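Local atomic coordinates of uncharacterized protein (Bacteroides ovatus, PDB entry 3NQK), a protein that is of unknown function, though its N-terminal part probably adopts an immunoglobulin-like E-set fold and its C-terminal part belongs to a Bacteroides family named after BT_3044. Residues Q11-S23 with L43-R57. Residues are numbered along the deposited sequence; the frame is centred on the assembly and turned at random.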
loop_
_atom_site.group_PDB
_atom_site.type_symbol
_atom_site.label_atom_id
_atom_site.label_comp_id
_atom_site.label_asym_id
_atom_site.label_seq_id
_atom_site.Cartn_x
_atom_site.Cartn_y
_atom_site.Cartn_z
ATOM N N GLN A 11 -13.247 -26.838 3.014
ATOM C CA GLN A 11 -12.407 -25.596 2.931
ATOM C C GLN A 11 -11.181 -25.766 2.006
ATOM O O GLN A 11 -10.473 -26.765 2.067
ATOM C CB GLN A 11 -11.956 -25.168 4.315
ATOM C CG GLN A 11 -13.068 -24.646 5.162
ATOM C CD GLN A 11 -12.573 -23.997 6.419
ATOM O OE1 GLN A 11 -11.839 -24.602 7.191
ATOM N NE2 GLN A 11 -12.984 -22.754 6.646
ATOM N N TYR A 12 -10.913 -24.734 1.212
ATOM C CA TYR A 12 -9.890 -24.770 0.186
ATOM C C TYR A 12 -8.776 -23.761 0.530
ATOM O O TYR A 12 -9.062 -22.616 0.888
ATOM C CB TYR A 12 -10.546 -24.426 -1.175
ATOM C CG TYR A 12 -9.629 -24.526 -2.403
ATOM C CD1 TYR A 12 -9.214 -25.774 -2.899
ATOM C CD2 TYR A 12 -9.273 -23.380 -3.129
ATOM C CE1 TYR A 12 -8.396 -25.868 -4.049
ATOM C CE2 TYR A 12 -8.462 -23.467 -4.284
ATOM C CZ TYR A 12 -8.028 -24.710 -4.728
ATOM O OH TYR A 12 -7.241 -24.793 -5.850
ATOM N N VAL A 13 -7.513 -24.200 0.438
ATOM C CA VAL A 13 -6.367 -23.339 0.734
ATOM C C VAL A 13 -5.646 -22.978 -0.543
ATOM O O VAL A 13 -5.213 -23.852 -1.264
ATOM C CB VAL A 13 -5.369 -24.040 1.650
ATOM C CG1 VAL A 13 -4.125 -23.141 1.896
ATOM C CG2 VAL A 13 -6.026 -24.414 2.950
ATOM N N SER A 14 -5.447 -21.681 -0.779
ATOM C CA SER A 14 -4.853 -21.217 -2.020
ATOM C C SER A 14 -4.062 -19.915 -1.869
ATOM O O SER A 14 -4.119 -19.252 -0.835
ATOM C CB SER A 14 -5.932 -21.007 -3.051
ATOM O OG SER A 14 -6.804 -19.982 -2.646
ATOM N N PHE A 15 -3.329 -19.569 -2.932
ATOM C CA PHE A 15 -2.529 -18.355 -2.984
ATOM C C PHE A 15 -3.364 -17.216 -3.512
ATOM O O PHE A 15 -4.243 -17.426 -4.340
ATOM C CB PHE A 15 -1.345 -18.541 -3.940
ATOM C CG PHE A 15 -0.392 -19.642 -3.543
ATOM C CD1 PHE A 15 0.517 -19.455 -2.503
ATOM C CD2 PHE A 15 -0.319 -20.806 -4.280
ATOM C CE1 PHE A 15 1.425 -20.428 -2.176
ATOM C CE2 PHE A 15 0.596 -21.788 -3.956
ATOM C CZ PHE A 15 1.466 -21.600 -2.897
ATOM N N LYS A 16 -3.070 -15.997 -3.072
ATOM C CA LYS A 16 -3.750 -14.821 -3.625
ATOM C C LYS A 16 -2.762 -13.715 -3.977
ATOM O O LYS A 16 -2.422 -12.869 -3.142
ATOM C CB LYS A 16 -4.809 -14.294 -2.660
ATOM C CG LYS A 16 -6.086 -13.819 -3.350
ATOM C CD LYS A 16 -6.892 -15.020 -3.928
ATOM C CE LYS A 16 -8.291 -14.594 -4.402
ATOM N NZ LYS A 16 -8.240 -13.438 -5.379
ATOM N N ALA A 17 -2.306 -13.726 -5.221
ATOM C CA ALA A 17 -1.468 -12.661 -5.722
ATOM C C ALA A 17 -2.313 -11.372 -5.827
ATOM O O ALA A 17 -3.555 -11.429 -5.758
ATOM C CB ALA A 17 -0.897 -13.033 -7.069
ATOM N N PRO A 18 -1.643 -10.207 -5.978
ATOM C CA PRO A 18 -2.345 -8.911 -6.109
ATOM C C PRO A 18 -3.343 -8.869 -7.289
ATOM O O PRO A 18 -4.415 -8.279 -7.171
ATOM C CB PRO A 18 -1.198 -7.906 -6.337
ATOM C CG PRO A 18 0.026 -8.568 -5.778
ATOM C CD PRO A 18 -0.171 -10.046 -5.940
ATOM N N ILE A 19 -2.987 -9.501 -8.400
ATOM C CA ILE A 19 -3.834 -9.497 -9.583
ATOM C C ILE A 19 -4.096 -10.908 -10.079
ATOM O O ILE A 19 -3.380 -11.836 -9.734
ATOM C CB ILE A 19 -3.199 -8.641 -10.736
ATOM C CG1 ILE A 19 -1.850 -9.245 -11.196
ATOM C CG2 ILE A 19 -3.025 -7.176 -10.276
ATOM C CD1 ILE A 19 -1.153 -8.444 -12.321
ATOM N N ALA A 20 -5.143 -11.060 -10.882
ATOM C CA ALA A 20 -5.482 -12.347 -11.468
ATOM C C ALA A 20 -4.341 -12.828 -12.366
ATOM O O ALA A 20 -3.521 -12.022 -12.832
ATOM C CB ALA A 20 -6.785 -12.238 -12.273
ATOM N N SER A 21 -4.273 -14.142 -12.587
ATOM C CA SER A 21 -3.294 -14.704 -13.514
ATOM C C SER A 21 -3.678 -14.324 -14.943
ATOM O O SER A 21 -4.846 -14.020 -15.225
ATOM C CB SER A 21 -3.209 -16.229 -13.371
ATOM O OG SER A 21 -4.428 -16.849 -13.710
ATOM N N GLY A 22 -2.690 -14.316 -15.835
ATOM C CA GLY A 22 -2.912 -13.942 -17.221
ATOM C C GLY A 22 -3.592 -15.029 -18.052
ATOM O O GLY A 22 -4.173 -15.991 -17.514
ATOM N N SER A 23 -3.462 -14.895 -19.371
ATOM C CA SER A 23 -4.149 -15.758 -20.351
ATOM C C SER A 23 -3.875 -17.276 -20.182
ATOM O O SER A 23 -4.775 -18.098 -20.359
ATOM C CB SER A 23 -3.741 -15.324 -21.765
ATOM O OG SER A 23 -3.635 -13.902 -21.845
ATOM N N LEU A 43 3.533 -13.149 -0.457
ATOM C CA LEU A 43 2.444 -13.794 -1.158
ATOM C C LEU A 43 1.452 -14.365 -0.166
ATOM O O LEU A 43 1.778 -15.252 0.614
ATOM C CB LEU A 43 2.985 -14.908 -2.038
ATOM C CG LEU A 43 1.968 -15.710 -2.820
ATOM C CD1 LEU A 43 1.163 -14.800 -3.714
ATOM C CD2 LEU A 43 2.690 -16.787 -3.636
ATOM N N PRO A 44 0.235 -13.843 -0.178
ATOM C CA PRO A 44 -0.753 -14.297 0.757
ATOM C C PRO A 44 -1.215 -15.716 0.513
ATOM O O PRO A 44 -1.446 -16.117 -0.634
ATOM C CB PRO A 44 -1.915 -13.337 0.527
ATOM C CG PRO A 44 -1.305 -12.127 0.011
ATOM C CD PRO A 44 -0.114 -12.534 -0.751
ATOM N N ILE A 45 -1.353 -16.464 1.601
ATOM C CA ILE A 45 -1.964 -17.764 1.572
ATOM C C ILE A 45 -3.311 -17.635 2.292
ATOM O O ILE A 45 -3.378 -17.134 3.422
ATOM C CB ILE A 45 -1.089 -18.792 2.243
ATOM C CG1 ILE A 45 0.233 -18.917 1.476
ATOM C CG2 ILE A 45 -1.781 -20.109 2.291
ATOM C CD1 ILE A 45 1.190 -19.876 2.091
ATOM N N ILE A 46 -4.375 -18.040 1.604
ATOM C CA ILE A 46 -5.728 -17.789 2.041
ATOM C C ILE A 46 -6.488 -19.080 2.252
ATOM O O ILE A 46 -6.398 -19.999 1.436
ATOM C CB ILE A 46 -6.483 -16.929 0.975
ATOM C CG1 ILE A 46 -6.200 -15.458 1.188
ATOM C CG2 ILE A 46 -7.939 -17.143 1.047
ATOM C CD1 ILE A 46 -4.795 -15.086 0.929
ATOM N N VAL A 47 -7.248 -19.150 3.354
ATOM C CA VAL A 47 -8.114 -20.296 3.627
ATOM C C VAL A 47 -9.567 -19.896 3.406
ATOM O O VAL A 47 -10.186 -19.276 4.262
ATOM C CB VAL A 47 -7.924 -20.805 5.056
ATOM C CG1 VAL A 47 -8.784 -22.038 5.308
ATOM C CG2 VAL A 47 -6.435 -21.117 5.320
ATOM N N SER A 48 -10.099 -20.254 2.244
ATOM C CA SER A 48 -11.455 -19.847 1.843
ATOM C C SER A 48 -12.477 -20.840 2.272
ATOM O O SER A 48 -12.278 -22.046 2.130
ATOM C CB SER A 48 -11.539 -19.681 0.316
ATOM O OG SER A 48 -10.829 -18.521 -0.124
ATOM N N GLY A 49 -13.614 -20.343 2.746
ATOM C CA GLY A 49 -14.694 -21.218 3.155
ATOM C C GLY A 49 -15.888 -20.484 3.721
ATOM O O GLY A 49 -15.788 -19.298 4.114
ATOM N N SER A 50 -17.035 -21.185 3.738
ATOM C CA SER A 50 -18.269 -20.669 4.336
ATOM C C SER A 50 -18.129 -20.635 5.874
ATOM O O SER A 50 -18.627 -19.704 6.544
ATOM C CB SER A 50 -19.472 -21.547 3.931
ATOM N N THR A 51 -17.417 -21.632 6.417
ATOM C CA THR A 51 -17.195 -21.741 7.859
ATOM C C THR A 51 -15.908 -21.048 8.286
ATOM O O THR A 51 -15.050 -20.721 7.464
ATOM C CB THR A 51 -17.080 -23.221 8.297
ATOM O OG1 THR A 51 -18.011 -24.015 7.566
ATOM C CG2 THR A 51 -17.335 -23.375 9.827
ATOM N N VAL A 52 -15.788 -20.841 9.586
ATOM C CA VAL A 52 -14.570 -20.372 10.185
ATOM C C VAL A 52 -13.559 -21.526 10.233
ATOM O O VAL A 52 -13.895 -22.649 10.653
ATOM C CB VAL A 52 -14.820 -19.887 11.629
ATOM C CG1 VAL A 52 -13.543 -19.374 12.245
ATOM C CG2 VAL A 52 -15.923 -18.808 11.659
ATOM N N ASN A 53 -12.335 -21.261 9.781
ATOM C CA ASN A 53 -11.254 -22.247 9.865
ATOM C C ASN A 53 -11.086 -22.713 11.309
ATOM O O ASN A 53 -10.708 -21.930 12.178
ATOM C CB ASN A 53 -9.942 -21.641 9.360
ATOM C CG ASN A 53 -8.754 -22.563 9.564
ATOM O OD1 ASN A 53 -8.866 -23.775 9.428
ATOM N ND2 ASN A 53 -7.599 -21.983 9.872
ATOM N N SER A 54 -11.361 -23.988 11.558
ATOM C CA SER A 54 -11.311 -24.518 12.912
ATOM C C SER A 54 -10.110 -25.440 13.150
ATOM O O SER A 54 -10.030 -26.095 14.180
ATOM C CB SER A 54 -12.613 -25.259 13.224
ATOM O OG SER A 54 -12.853 -26.268 12.263
ATOM N N GLN A 55 -9.175 -25.466 12.206
ATOM C CA GLN A 55 -7.986 -26.333 12.313
ATOM C C GLN A 55 -6.699 -25.520 12.349
ATOM O O GLN A 55 -6.539 -24.579 11.577
ATOM C CB GLN A 55 -7.907 -27.304 11.106
ATOM C CG GLN A 55 -9.106 -28.272 10.940
ATOM C CD GLN A 55 -8.864 -29.356 9.831
ATOM O OE1 GLN A 55 -7.792 -29.983 9.770
ATOM N NE2 GLN A 55 -9.874 -29.583 8.992
ATOM N N ASP A 56 -5.791 -25.864 13.261
ATOM C CA ASP A 56 -4.425 -25.381 13.155
ATOM C C ASP A 56 -3.881 -26.090 11.931
ATOM O O ASP A 56 -4.047 -27.295 11.791
ATOM C CB ASP A 56 -3.585 -25.726 14.397
ATOM C CG ASP A 56 -3.833 -24.757 15.583
ATOM O OD1 ASP A 56 -4.880 -24.887 16.280
ATOM O OD2 ASP A 56 -2.940 -23.922 15.858
ATOM N N ARG A 57 -3.332 -25.332 10.995
ATOM C CA ARG A 57 -2.870 -25.904 9.744
ATOM C C ARG A 57 -1.427 -25.562 9.502
ATOM O O ARG A 57 -1.033 -24.396 9.561
ATOM C CB ARG A 57 -3.728 -25.406 8.571
ATOM C CG ARG A 57 -5.227 -25.449 8.850
ATOM C CD ARG A 57 -6.046 -24.771 7.772
ATOM N NE ARG A 57 -6.402 -25.692 6.700
ATOM C CZ ARG A 57 -7.640 -26.129 6.448
ATOM N NH1 ARG A 57 -8.676 -25.696 7.161
ATOM N NH2 ARG A 57 -7.848 -26.965 5.434
HETATM O O HOH W 1 -8.579 -20.205 -1.021
#
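Tyr12 to Lys16 pair with Pro44 to Ser48 as antiparallel strands, a worked example of an edge strand added to one sheet of what is probably an E-set beta-sandwich: strand 12-15 is outermost in its four-stranded sheet within this chain, and strand 38-48 separates it from strand 107-115. Five backbone hydrogen bonds join the two. The hydrogen-bonded pairs are Tyr12 with Ser48 and Ser14 with Ile46, the latter including a nearly straight bond of 2.7 Å from Ile46 N to Ser14 O; Lys16 N continues the series to Pro44 O.

Alternation then divides the side chains. Val13, Phe15, Ile45 and Val47 face the core, which strands 57-63 and 125-133 help to fill. CG1 of Val13 meets CG2 of Ile45 at 3.9 Å, while the Phe15 ring lies alongside Ile45 and crosses Leu43 at about a right angle, Phe15 CD1 lying 3.6 Å from Leu43 CD2. On the other face, Ile46 packs on Met257 of the second subunit, and a water bonds to Tyr12 O (3.1 Å) and Ser48 OG (3.0 Å).

A second polar set involves loop 49-56. The Gln11 chain, extended beyond CG, carries OE1 to the guanidinium edge of Arg57, a weak bond. Asn53 ND2 binds Ser105 O; its OD1 accepts from Gln55 N, an Asx turn, and from Arg57 NH1 on the opposite face of the amide. With an alanine here, these three partners would lose their mate, and the turn and guanidinium would probably move more freely. Arg57 NH1 lies 3.0 Å from Asn53 OD1, which sits in the guanidinium plane.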